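Long-range contact in bifunctional enzyme cysn/cysc (Mycobacterium tuberculosis, PDB 4BZP), which phosphorylates adenosine 5'-phosphosulfate at the 3'-hydroxyl with ATP, as the APS kinase domain of a sulfate-activating enzyme: residues G41-L52 / D58-V69. Residues are numbered along the deposited sequence; the frame is centred on the assembly and turned at random.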
ATOM      1  N   GLY A  41     -10.390  -2.409   4.059  1.00 17.13           N
ATOM      2  CA  GLY A  41      -9.982  -1.463   5.106  1.00 17.97           C
ATOM      3  C   GLY A  41      -9.965  -2.067   6.505  1.00 19.49           C
ATOM      4  O   GLY A  41      -9.144  -1.683   7.344  1.00 18.92           O
ATOM      5  N   ASP A  42     -10.863  -2.999   6.795  1.00 20.60           N
ATOM      6  CA  ASP A  42     -10.872  -3.592   8.133  1.00 22.70           C
ATOM      7  C   ASP A  42      -9.537  -4.289   8.405  1.00 23.23           C
ATOM      8  O   ASP A  42      -8.974  -4.125   9.511  1.00 25.18           O
ATOM      9  CB  ASP A  42     -12.050  -4.550   8.326  1.00 25.89           C
ATOM     10  CG  ASP A  42     -13.380  -3.814   8.494  1.00 29.63           C
ATOM     11  OD1 ASP A  42     -13.376  -2.570   8.609  1.00 34.53           O
ATOM     12  OD2 ASP A  42     -14.442  -4.497   8.550  1.00 36.10           O
ATOM     13  N   ASN A  43      -9.002  -4.974   7.386  1.00 20.94           N
ATOM     14  CA  ASN A  43      -7.692  -5.616   7.433  1.00 22.96           C
ATOM     15  C   ASN A  43      -6.556  -4.562   7.623  1.00 21.45           C
ATOM     16  O   ASN A  43      -5.679  -4.720   8.461  1.00 26.02           O
ATOM     17  CB  ASN A  43      -7.464  -6.459   6.147  1.00 24.79           C
ATOM     18  CG  ASN A  43      -8.435  -7.656   6.027  1.00 27.58           C
ATOM     19  OD1 ASN A  43      -8.817  -8.245   7.027  1.00 31.18           O
ATOM     20  ND2 ASN A  43      -8.803  -8.029   4.799  1.00 25.47           N
ATOM     21  N   LEU A  44      -6.649  -3.472   6.917  1.00 20.26           N
ATOM     22  CA  LEU A  44      -5.587  -2.431   6.938  1.00 19.57           C
ATOM     23  C   LEU A  44      -5.550  -1.658   8.248  1.00 19.52           C
ATOM     24  O   LEU A  44      -4.533  -1.153   8.667  1.00 17.10           O
ATOM     25  CB  LEU A  44      -5.836  -1.414   5.848  1.00 23.11           C
ATOM     26  CG  LEU A  44      -5.619  -1.609   4.348  1.00 25.52           C
ATOM     27  CD1 LEU A  44      -5.751  -0.277   3.635  1.00 28.98           C
ATOM     28  CD2 LEU A  44      -4.263  -2.208   4.080  1.00 27.14           C
ATOM     29  N   ARG A  45      -6.692  -1.533   8.894  1.00 17.62           N
ATOM     30  CA  ARG A  45      -6.716  -0.801  10.169  1.00 18.19           C
ATOM     31  C   ARG A  45      -5.852  -1.433  11.267  1.00 17.77           C
ATOM     32  O   ARG A  45      -5.524  -0.757  12.235  1.00 18.22           O
ATOM     33  CB  ARG A  45      -8.160  -0.595  10.644  1.00 19.48           C
ATOM     34  CG  ARG A  45      -8.806   0.600   9.966  1.00 19.81           C
ATOM     35  CD  ARG A  45     -10.241   0.755  10.449  1.00 19.35           C
ATOM     36  NE  ARG A  45     -10.887   1.988  10.012  1.00 17.42           N
ATOM     37  CZ  ARG A  45     -10.728   3.177  10.591  1.00 18.63           C
ATOM     38  NH1 ARG A  45      -9.879   3.328  11.631  1.00 20.30           N
ATOM     39  NH2 ARG A  45     -11.440   4.216  10.160  1.00 17.21           N
ATOM     40  N   HIS A  46      -5.484  -2.683  11.120  1.00 23.31           N
ATOM     41  CA  HIS A  46      -4.648  -3.348  12.121  1.00 25.23           C
ATOM     42  C   HIS A  46      -3.131  -3.028  11.932  1.00 21.38           C
ATOM     43  O   HIS A  46      -2.323  -3.210  12.831  1.00 21.38           O
ATOM     44  CB  HIS A  46      -4.841  -4.870  12.030  1.00 31.93           C
ATOM     45  CG  HIS A  46      -6.277  -5.302  12.109  1.00 40.15           C
ATOM     46  ND1 HIS A  46      -7.110  -4.927  13.145  1.00 44.72           N
ATOM     47  CD2 HIS A  46      -7.027  -6.064  11.275  1.00 43.56           C
ATOM     48  CE1 HIS A  46      -8.309  -5.443  12.946  1.00 46.41           C
ATOM     49  NE2 HIS A  46      -8.284  -6.141  11.823  1.00 47.61           N
ATOM     50  N   GLY A  47      -2.792  -2.550  10.745  1.00 17.24           N
ATOM     51  CA  GLY A  47      -1.378  -2.348  10.327  1.00 13.72           C
ATOM     52  C   GLY A  47      -1.181  -0.943   9.794  1.00 10.41           C
ATOM     53  O   GLY A  47      -0.999  -0.006  10.554  1.00 10.32           O
ATOM     54  N   LEU A  48      -1.303  -0.781   8.494  1.00 10.27           N
ATOM     55  CA  LEU A  48      -1.100   0.507   7.835  1.00 10.07           C
ATOM     56  C   LEU A  48      -1.859   1.628   8.506  1.00 10.14           C
ATOM     57  O   LEU A  48      -1.313   2.692   8.735  1.00 11.06           O
ATOM     58  CB  LEU A  48      -1.481   0.422   6.363  1.00 10.31           C
ATOM     59  CG  LEU A  48      -1.371   1.728   5.582  1.00 10.36           C
ATOM     60  CD1 LEU A  48       0.037   2.281   5.573  1.00 10.65           C
ATOM     61  CD2 LEU A  48      -1.903   1.546   4.167  1.00 10.96           C
ATOM     62  N   ASN A  49      -3.126   1.333   8.802  1.00 10.80           N
ATOM     63  CA  ASN A  49      -4.024   2.321   9.325  1.00 12.45           C
ATOM     64  C   ASN A  49      -4.278   2.228  10.813  1.00 14.21           C
ATOM     65  O   ASN A  49      -5.297   2.748  11.310  1.00 14.78           O
ATOM     66  CB  ASN A  49      -5.298   2.358   8.444  1.00 13.94           C
ATOM     67  CG  ASN A  49      -5.002   2.827   7.039  1.00 13.26           C
ATOM     68  OD1 ASN A  49      -4.022   3.486   6.728  1.00 14.75           O
ATOM     69  ND2 ASN A  49      -5.956   2.496   6.126  1.00 19.82           N
ATOM     70  N   ALA A  50      -3.355   1.623  11.534  1.00 14.32           N
ATOM     71  CA  ALA A  50      -3.441   1.533  12.989  1.00 14.20           C
ATOM     72  C   ALA A  50      -3.495   2.860  13.702  1.00 15.17           C
ATOM     73  O   ALA A  50      -3.932   2.891  14.859  1.00 17.38           O
ATOM     74  CB  ALA A  50      -2.302   0.679  13.543  1.00 15.22           C
ATOM     75  N   ASP A  51      -3.014   3.925  13.098  1.00 13.74           N
ATOM     76  CA  ASP A  51      -3.041   5.245  13.695  1.00 14.58           C
ATOM     77  C   ASP A  51      -4.437   5.872  13.677  1.00 16.31           C
ATOM     78  O   ASP A  51      -4.667   6.872  14.384  1.00 18.89           O
ATOM     79  CB  ASP A  51      -2.080   6.173  12.995  1.00 14.25           C
ATOM     80  CG  ASP A  51      -2.376   6.356  11.502  1.00 13.99           C
ATOM     81  OD1 ASP A  51      -2.605   5.333  10.807  1.00 15.24           O
ATOM     82  OD2 ASP A  51      -2.312   7.516  11.063  1.00 16.74           O
ATOM     83  N   LEU A  52      -5.350   5.346  12.869  1.00 15.24           N
ATOM     84  CA  LEU A  52      -6.673   5.971  12.703  1.00 16.27           C
ATOM     85  C   LEU A  52      -7.687   5.407  13.674  1.00 15.96           C
ATOM     86  O   LEU A  52      -7.723   4.212  13.959  1.00 18.69           O
ATOM     87  CB  LEU A  52      -7.183   5.710  11.287  1.00 16.02           C
ATOM     88  CG  LEU A  52      -6.331   6.337  10.177  1.00 14.66           C
ATOM     89  CD1 LEU A  52      -6.955   6.011   8.800  1.00 14.19           C
ATOM     90  CD2 LEU A  52      -6.236   7.806  10.373  1.00 14.91           C
ATOM     91  N   ASP A  58     -11.245  10.579  10.308  1.00 15.09           N
ATOM     92  CA  ASP A  58     -10.480   9.363  10.245  1.00 14.32           C
ATOM     93  C   ASP A  58     -11.144   8.392   9.277  1.00 13.92           C
ATOM     94  O   ASP A  58     -10.449   7.672   8.554  1.00 13.81           O
ATOM     95  CB  ASP A  58     -10.311   8.716  11.597  1.00 16.55           C
ATOM     96  CG  ASP A  58      -9.242   9.418  12.453  1.00 19.55           C
ATOM     97  OD1 ASP A  58      -8.704  10.451  12.037  1.00 20.43           O
ATOM     98  OD2 ASP A  58      -8.978   8.898  13.553  1.00 25.26           O
ATOM     99  N   ARG A  59     -12.477   8.363   9.212  1.00 12.63           N
ATOM    100  CA  ARG A  59     -13.120   7.503   8.227  1.00 12.11           C
ATOM    101  C   ARG A  59     -12.832   7.964   6.783  1.00 11.86           C
ATOM    102  O   ARG A  59     -12.619   7.123   5.892  1.00  9.55           O
ATOM    103  CB  ARG A  59     -14.633   7.486   8.469  1.00 13.58           C
ATOM    104  CG  ARG A  59     -15.020   6.757   9.728  1.00 16.25           C
ATOM    105  CD  ARG A  59     -16.524   6.754   9.791  1.00 22.08           C
ATOM    106  NE  ARG A  59     -17.073   6.394  11.071  1.00 27.57           N
ATOM    107  CZ  ARG A  59     -18.374   6.107  11.271  1.00 33.44           C
ATOM    108  NH1 ARG A  59     -19.255   6.089  10.253  1.00 32.39           N
ATOM    109  NH2 ARG A  59     -18.786   5.817  12.497  1.00 35.99           N
ATOM    110  N   ALA A  60     -12.795   9.256   6.524  1.00  9.64           N
ATOM    111  CA  ALA A  60     -12.451   9.813   5.254  1.00  9.46           C
ATOM    112  C   ALA A  60     -10.989   9.504   4.899  1.00  9.78           C
ATOM    113  O   ALA A  60     -10.669   9.141   3.757  1.00 10.17           O
ATOM    114  CB  ALA A  60     -12.705  11.285   5.129  1.00 10.17           C
ATOM    115  N   GLU A  61     -10.101   9.619   5.876  1.00  9.56           N
ATOM    116  CA  GLU A  61      -8.672   9.379   5.640  1.00 10.59           C
ATOM    117  C   GLU A  61      -8.430   7.899   5.374  1.00 10.57           C
ATOM    118  O   GLU A  61      -7.577   7.584   4.555  1.00 11.33           O
ATOM    119  CB  GLU A  61      -7.891   9.888   6.857  1.00 11.17           C
ATOM    120  CG  GLU A  61      -6.404   9.587   6.790  1.00 11.33           C
ATOM    121  CD  GLU A  61      -5.669  10.313   5.672  1.00 11.72           C
ATOM    122  OE1 GLU A  61      -6.202  11.207   4.999  1.00 14.29           O
ATOM    123  OE2 GLU A  61      -4.495   9.942   5.464  1.00 13.70           O
ATOM    124  N   ASN A  62      -9.131   6.997   6.036  1.00 10.03           N
ATOM    125  CA  ASN A  62      -9.083   5.583   5.743  1.00 10.35           C
ATOM    126  C   ASN A  62      -9.342   5.346   4.257  1.00  9.06           C
ATOM    127  O   ASN A  62      -8.575   4.639   3.598  1.00 10.15           O
ATOM    128  CB  ASN A  62     -10.078   4.851   6.635  1.00 12.55           C
ATOM    129  CG  ASN A  62     -10.083   3.396   6.416  1.00 15.73           C
ATOM    130  OD1 ASN A  62      -9.075   2.725   6.668  1.00 20.95           O
ATOM    131  ND2 ASN A  62     -11.198   2.867   5.935  1.00 15.84           N
ATOM    132  N   LEU A  63     -10.385   5.950   3.708  1.00  8.16           N
ATOM    133  CA  LEU A  63     -10.746   5.786   2.326  1.00  8.23           C
ATOM    134  C   LEU A  63      -9.715   6.439   1.447  1.00  7.68           C
ATOM    135  O   LEU A  63      -9.389   5.854   0.388  1.00  7.36           O
ATOM    136  CB  LEU A  63     -12.140   6.320   2.039  1.00  9.01           C
ATOM    137  CG  LEU A  63     -13.284   5.616   2.746  1.00  8.96           C
ATOM    138  CD1 LEU A  63     -14.554   6.408   2.640  1.00  9.42           C
ATOM    139  CD2 LEU A  63     -13.460   4.209   2.195  1.00 11.18           C
ATOM    140  N   ARG A  64      -9.212   7.615   1.788  1.00  8.22           N
ATOM    141  CA  ARG A  64      -8.177   8.252   0.987  1.00  8.02           C
ATOM    142  C   ARG A  64      -6.961   7.329   0.853  1.00  7.97           C
ATOM    143  O   ARG A  64      -6.430   7.117  -0.228  1.00  7.27           O
ATOM    144  CB  ARG A  64      -7.780   9.590   1.615  1.00  8.81           C
ATOM    145  CG  ARG A  64      -6.883  10.423   0.725  1.00  8.96           C
ATOM    146  CD  ARG A  64      -6.241  11.641   1.438  1.00  9.35           C
ATOM    147  NE  ARG A  64      -5.241  11.220   2.389  1.00  8.86           N
ATOM    148  CZ  ARG A  64      -3.974  10.891   2.051  1.00  9.75           C
ATOM    149  NH1 ARG A  64      -3.570  10.971   0.793  1.00 10.86           N
ATOM    150  NH2 ARG A  64      -3.167  10.478   2.979  1.00 11.39           N
ATOM    151  N   ARG A  65      -6.521   6.770   1.976  1.00  8.94           N
ATOM    152  CA  ARG A  65      -5.354   5.908   1.934  1.00  9.79           C
ATOM    153  C   ARG A  65      -5.687   4.653   1.131  1.00  9.25           C
ATOM    154  O   ARG A  65      -4.822   4.171   0.348  1.00 10.22           O
ATOM    155  CB  ARG A  65      -4.916   5.547   3.327  1.00 10.35           C
ATOM    156  CG  ARG A  65      -4.389   6.708   4.137  1.00 12.07           C
ATOM    157  CD  ARG A  65      -3.890   6.237   5.451  1.00 14.03           C
ATOM    158  NE  ARG A  65      -3.677   7.335   6.400  1.00 13.52           N
ATOM    159  CZ  ARG A  65      -3.270   7.129   7.658  1.00 13.71           C
ATOM    160  NH1 ARG A  65      -3.091   5.922   8.090  1.00 12.74           N
ATOM    161  NH2 ARG A  65      -3.176   8.174   8.459  1.00 14.95           N
ATOM    162  N   LEU A  66      -6.858   4.056   1.327  1.00  9.35           N
ATOM    163  CA  LEU A  66      -7.259   2.886   0.567  1.00  9.59           C
ATOM    164  C   LEU A  66      -7.173   3.218  -0.933  1.00  7.78           C
ATOM    165  O   LEU A  66      -6.742   2.356  -1.748  1.00  7.87           O
ATOM    166  CB  LEU A  66      -8.684   2.438   0.957  1.00 11.92           C
ATOM    167  CG  LEU A  66      -8.956   1.469   2.111  1.00 14.53           C
ATOM    168  CD1 LEU A  66     -10.403   1.357   2.462  1.00 15.24           C
ATOM    169  CD2 LEU A  66      -8.557   0.097   1.655  1.00 16.34           C
ATOM    170  N   SER A  67      -7.604   4.391  -1.354  1.00  7.19           N
ATOM    171  CA  SER A  67      -7.533   4.709  -2.766  1.00  7.40           C
ATOM    172  C   SER A  67      -6.104   4.707  -3.318  1.00  7.10           C
ATOM    173  O   SER A  67      -5.892   4.242  -4.431  1.00  6.72           O
ATOM    174  CB  SER A  67      -8.254   6.004  -3.097  1.00  7.42           C
ATOM    175  OG  SER A  67      -7.559   7.181  -2.682  1.00  7.05           O
ATOM    176  N   HIS A  68      -5.138   5.161  -2.543  1.00  6.87           N
ATOM    177  CA  HIS A  68      -3.737   5.137  -2.957  1.00  7.26           C
ATOM    178  C   HIS A  68      -3.129   3.746  -2.914  1.00  7.12           C
ATOM    179  O   HIS A  68      -2.348   3.380  -3.798  1.00  7.83           O
ATOM    180  CB  HIS A  68      -2.930   6.113  -2.087  1.00  7.35           C
ATOM    181  CG  HIS A  68      -3.173   7.542  -2.430  1.00  7.79           C
ATOM    182  ND1 HIS A  68      -2.707   8.145  -3.581  1.00  8.98           N
ATOM    183  CD2 HIS A  68      -3.830   8.501  -1.746  1.00  8.02           C
ATOM    184  CE1 HIS A  68      -3.127   9.390  -3.625  1.00  8.65           C
ATOM    185  NE2 HIS A  68      -3.833   9.629  -2.534  1.00  8.66           N
ATOM    186  N   VAL A  69      -3.508   2.920  -1.941  1.00  7.50           N
ATOM    187  CA  VAL A  69      -3.039   1.542  -1.914  1.00  7.81           C
ATOM    188  C   VAL A  69      -3.599   0.812  -3.110  1.00  7.50           C
ATOM    189  O   VAL A  69      -2.894   0.058  -3.771  1.00  7.54           O
ATOM    190  CB  VAL A  69      -3.334   0.844  -0.596  1.00  8.79           C
ATOM    191  CG1 VAL A  69      -2.943  -0.613  -0.668  1.00  9.13           C
ATOM    192  CG2 VAL A  69      -2.677   1.607   0.544  1.00  8.58           C
TER
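A salt-bridge network centred on R65 ties the winding segment 41-52 to segment 58-69 of helix 56-75 in this P-loop kinase fold. R65 reaches D51 end-on: NH1 meets D51 OD1 and NH2 meets D51 OD2, each at 2.8 Å and each on a syn lone pair, with carboxylate and guanidinium only 12° from coplanar. R65 NH1 also donates to N49 OD1 (2.9 Å), from above the amide plane. On the helix, R65 NE bonds E61 OE2 at 2.9 Å, so all three guanidinium nitrogens are engaged and its rotation is fixed. A bend at chi2 (66°) brings the E61 carboxylate to R64, which grips it side-on. L52 lays its CD1 over the centre of the R65 guanidinium, while L52 CD2 packs 4.0 Å from E61 CG. N49 ND2 makes a weak bond to N62 OD1 (3.2 Å), an oxygen also over one face of the R45 guanidinium; R45 itself bonds G53 O. Apolar contacts finish the seam, with L44 CD1 tight against L66 CD2 (3.5 Å) and L48 CD2 against V69 CG2. L66 and V69 also touch L39, just after strand 36-38, S67 and H68 pack on helix 89-101, and reciprocal R64 bonds to G47 O and L48 O of the second subunit place the contact at the dimer interface.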